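Local coordinates for motility protein B (Helicobacter pylori, PDB 3S02) that probably forms, with MotA, the stator that drives rotation of the flagellar motor, its periplasmic domain probably fastening the torque-generating machinery to the cell wall, at residues L15-N20 / N123-F128. Residues are numbered along the deposited sequence; the frame is centred on the assembly and turned at random.
Sequences LKLPSN and NRVEIF
Leu15 and Ile127 form an antiparallel hydrogen-bonded pair, Leu15 N giving its proton to Ile127 O at 2.7 Å and Ile127 N returning one to Leu15 O at 2.8 Å. One further rung follows, Leu17 N to Val125 O at 3.0 Å; then Pro18, centre of an inverse gamma turn, takes the N-cap position of helix 19-22. A water bridges the opening seam, donating to Leu17 O and to Val125 O, which therefore takes two protons.

On the face carrying Leu15 and Ile127 the contact is apolar. Leu17 has CG anti to its carbonyl carbon (chi1 -49°), which sets CD2 4.0 Å from Ile127 CD1, while its other methyl, CD1, faces Val125 CG1. Ile42 of helix 36-46 packs on both leucines. Further along, Ser19 lays CB against Val125 CG2, 4.1 Å away.

The opposite face is charged. Lys16 and Glu126 run side by side, the lysine CD 4.1 Å from Glu126 OE2, but the bent lysine chain carries NZ on to a salt bridge with Glu7. Glu126 turns instead to its own strand: Arg124 NE makes a salt bridge to Glu126 OE2 at 3.2 Å; the oxygen lies close to the guanidinium plane, while NE meets it from above the carboxylate plane. Beyond the helix start, the Asn20 and Asn123 amides stand nearly perpendicular (85°), and each is held elsewhere, Asn20 ND2 by Met120 O and Asn123 OD1 by Asp62 N.

Strand 12-16 is thus joined to strand 124-130 inside the mixed sheet of this OmpA-like domain, with helix 36-46 over its greasy side. The nearby lysine and arginine would probably favour an ionised Glu126, and where the chain leaves the sheet a water, rather than Val125 N, gives Leu17 O a proton.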
ATOM      1  N   LEU B  15       1.083   7.243 -11.447  1.00 14.59           N
ATOM      2  CA  LEU B  15       1.395   6.776 -12.785  1.00 15.47           C
ATOM      3  C   LEU B  15       0.578   5.530 -13.094  1.00 16.41           C
ATOM      4  O   LEU B  15       0.716   4.503 -12.417  1.00 16.02           O
ATOM      5  CB  LEU B  15       2.878   6.496 -12.878  1.00 14.79           C
ATOM      6  CG  LEU B  15       3.471   6.158 -14.228  1.00 15.90           C
ATOM      7  CD1 LEU B  15       3.240   7.291 -15.248  1.00 16.54           C
ATOM      8  CD2 LEU B  15       4.953   5.904 -14.059  1.00 15.03           C
ATOM      9  N   LYS B  16      -0.288   5.633 -14.099  1.00 17.99           N
ATOM     10  CA  LYS B  16      -1.130   4.507 -14.545  1.00 19.88           C
ATOM     11  C   LYS B  16      -0.453   3.655 -15.662  1.00 20.37           C
ATOM     12  O   LYS B  16      -0.228   4.165 -16.765  1.00 21.13           O
ATOM     13  CB  LYS B  16      -2.487   5.026 -15.035  1.00 20.38           C
ATOM     14  CG  LYS B  16      -3.149   6.167 -14.199  1.00 23.18           C
ATOM     15  CD  LYS B  16      -4.631   6.216 -14.484  1.00 28.60           C
ATOM     16  CE  LYS B  16      -5.120   7.607 -14.885  1.00 35.96           C
ATOM     17  NZ  LYS B  16      -5.728   8.465 -13.745  1.00 38.87           N
ATOM     18  N   LEU B  17      -0.142   2.381 -15.376  1.00 20.44           N
ATOM     19  CA  LEU B  17       0.524   1.491 -16.344  1.00 21.21           C
ATOM     20  C   LEU B  17      -0.448   0.832 -17.326  1.00 22.29           C
ATOM     21  O   LEU B  17      -1.635   0.624 -17.012  1.00 21.86           O
ATOM     22  CB  LEU B  17       1.381   0.414 -15.653  1.00 21.01           C
ATOM     23  CG  LEU B  17       2.392   0.778 -14.541  1.00 20.78           C
ATOM     24  CD1 LEU B  17       3.293  -0.391 -14.186  1.00 20.68           C
ATOM     25  CD2 LEU B  17       3.230   1.963 -14.884  1.00 18.42           C
ATOM     26  N   PRO B  18       0.037   0.511 -18.544  1.00 23.39           N
ATOM     27  CA  PRO B  18      -0.831  -0.217 -19.485  1.00 23.82           C
ATOM     28  C   PRO B  18      -0.938  -1.702 -19.079  1.00 24.36           C
ATOM     29  O   PRO B  18      -0.405  -2.592 -19.754  1.00 24.21           O
ATOM     30  CB  PRO B  18      -0.108  -0.032 -20.825  1.00 24.23           C
ATOM     31  CG  PRO B  18       1.365   0.159 -20.442  1.00 24.08           C
ATOM     32  CD  PRO B  18       1.266   1.009 -19.197  1.00 23.73           C
ATOM     33  N   SER B  19      -1.633  -1.937 -17.969  1.00 24.82           N
ATOM     34  CA  SER B  19      -1.701  -3.233 -17.298  1.00 25.83           C
ATOM     35  C   SER B  19      -2.219  -4.334 -18.230  1.00 26.30           C
ATOM     36  O   SER B  19      -1.718  -5.451 -18.233  1.00 25.19           O
ATOM     37  CB  SER B  19      -2.574  -3.093 -16.020  1.00 25.99           C
ATOM     38  OG  SER B  19      -3.603  -4.099 -15.902  1.00 28.78           O
ATOM     39  N   ASN B  20      -3.220  -3.992 -19.033  1.00 27.24           N
ATOM     40  CA  ASN B  20      -3.812  -4.942 -19.952  1.00 28.87           C
ATOM     41  C   ASN B  20      -2.850  -5.374 -21.057  1.00 28.98           C
ATOM     42  O   ASN B  20      -3.079  -6.373 -21.711  1.00 29.31           O
ATOM     43  CB  ASN B  20      -5.167  -4.404 -20.457  1.00 29.90           C
ATOM     44  CG  ASN B  20      -6.125  -3.994 -19.261  1.00 33.62           C
ATOM     45  OD1 ASN B  20      -6.098  -4.596 -18.155  1.00 37.20           O
ATOM     46  ND2 ASN B  20      -6.943  -2.966 -19.487  1.00 35.23           N
ATOM     47  N   ASN B 123      -9.199  -3.320 -14.142  1.00 23.13           N
ATOM     48  CA  ASN B 123      -7.935  -4.030 -14.005  1.00 22.39           C
ATOM     49  C   ASN B 123      -6.769  -3.058 -14.203  1.00 21.08           C
ATOM     50  O   ASN B 123      -6.509  -2.637 -15.323  1.00 20.86           O
ATOM     51  CB  ASN B 123      -7.855  -5.182 -15.002  1.00 22.47           C
ATOM     52  CG  ASN B 123      -8.824  -6.279 -14.677  1.00 24.99           C
ATOM     53  OD1 ASN B 123      -8.810  -6.797 -13.570  1.00 30.33           O
ATOM     54  ND2 ASN B 123      -9.681  -6.644 -15.631  1.00 24.77           N
ATOM     55  N   ARG B 124      -6.082  -2.685 -13.125  1.00 19.45           N
ATOM     56  CA  ARG B 124      -5.063  -1.635 -13.231  1.00 18.47           C
ATOM     57  C   ARG B 124      -3.856  -1.961 -12.395  1.00 17.70           C
ATOM     58  O   ARG B 124      -3.974  -2.604 -11.337  1.00 18.30           O
ATOM     59  CB  ARG B 124      -5.607  -0.255 -12.789  1.00 17.98           C
ATOM     60  CG  ARG B 124      -7.092  -0.133 -12.938  1.00 20.78           C
ATOM     61  CD  ARG B 124      -7.690   1.220 -12.795  1.00 22.59           C
ATOM     62  NE  ARG B 124      -7.709   1.833 -11.460  1.00 24.45           N
ATOM     63  CZ  ARG B 124      -8.546   1.579 -10.440  1.00 24.78           C
ATOM     64  NH1 ARG B 124      -9.469   0.618 -10.459  1.00 22.68           N
ATOM     65  NH2 ARG B 124      -8.419   2.313  -9.343  1.00 25.39           N
ATOM     66  N   VAL B 125      -2.699  -1.492 -12.849  1.00 16.09           N
ATOM     67  CA  VAL B 125      -1.554  -1.371 -11.970  1.00 14.08           C
ATOM     68  C   VAL B 125      -1.089   0.077 -12.005  1.00 13.68           C
ATOM     69  O   VAL B 125      -0.987   0.689 -13.075  1.00 14.19           O
ATOM     70  CB  VAL B 125      -0.433  -2.354 -12.309  1.00 14.48           C
ATOM     71  CG1 VAL B 125       0.696  -2.212 -11.324  1.00 13.57           C
ATOM     72  CG2 VAL B 125      -0.956  -3.812 -12.320  1.00 12.88           C
ATOM     73  N   GLU B 126      -0.859   0.650 -10.830  1.00 12.55           N
ATOM     74  CA  GLU B 126      -0.513   2.057 -10.736  1.00 12.18           C
ATOM     75  C   GLU B 126       0.637   2.216  -9.798  1.00 11.58           C
ATOM     76  O   GLU B 126       0.781   1.466  -8.858  1.00 11.95           O
ATOM     77  CB  GLU B 126      -1.677   2.899 -10.232  1.00 11.04           C
ATOM     78  CG  GLU B 126      -2.881   2.809 -11.121  1.00 14.15           C
ATOM     79  CD  GLU B 126      -4.109   3.533 -10.574  1.00 15.02           C
ATOM     80  OE1 GLU B 126      -4.109   3.916  -9.376  1.00 13.51           O
ATOM     81  OE2 GLU B 126      -5.083   3.660 -11.352  1.00 14.01           O
ATOM     82  N   ILE B 127       1.459   3.212 -10.059  1.00 11.57           N
ATOM     83  CA  ILE B 127       2.546   3.514  -9.175  1.00 11.17           C
ATOM     84  C   ILE B 127       2.253   4.874  -8.568  1.00 11.11           C
ATOM     85  O   ILE B 127       2.033   5.873  -9.275  1.00 11.53           O
ATOM     86  CB  ILE B 127       3.878   3.512  -9.921  1.00 11.66           C
ATOM     87  CG1 ILE B 127       4.046   2.201 -10.702  1.00 10.50           C
ATOM     88  CG2 ILE B 127       5.004   3.663  -8.928  1.00 11.70           C
ATOM     89  CD1 ILE B 127       5.308   2.174 -11.505  1.00 10.36           C
ATOM     90  N   PHE B 128       2.232   4.896  -7.252  1.00 10.73           N
ATOM     91  CA  PHE B 128       1.992   6.096  -6.510  1.00 10.80           C
ATOM     92  C   PHE B 128       3.298   6.591  -5.925  1.00 11.32           C
ATOM     93  O   PHE B 128       4.046   5.816  -5.311  1.00 11.47           O
ATOM     94  CB  PHE B 128       1.002   5.769  -5.419  1.00 10.96           C
ATOM     95  CG  PHE B 128       0.697   6.906  -4.513  1.00 13.52           C
ATOM     96  CD1 PHE B 128       0.015   8.033  -4.987  1.00 13.89           C
ATOM     97  CD2 PHE B 128       1.014   6.823  -3.160  1.00 15.20           C
ATOM     98  CE1 PHE B 128      -0.284   9.086  -4.152  1.00 13.50           C
ATOM     99  CE2 PHE B 128       0.694   7.887  -2.304  1.00 17.51           C
ATOM    100  CZ  PHE B 128       0.046   9.020  -2.817  1.00 15.10           C
TER
HETATM  101  O   HOH W   1      -3.465   0.594 -15.009  1.00 15.78           O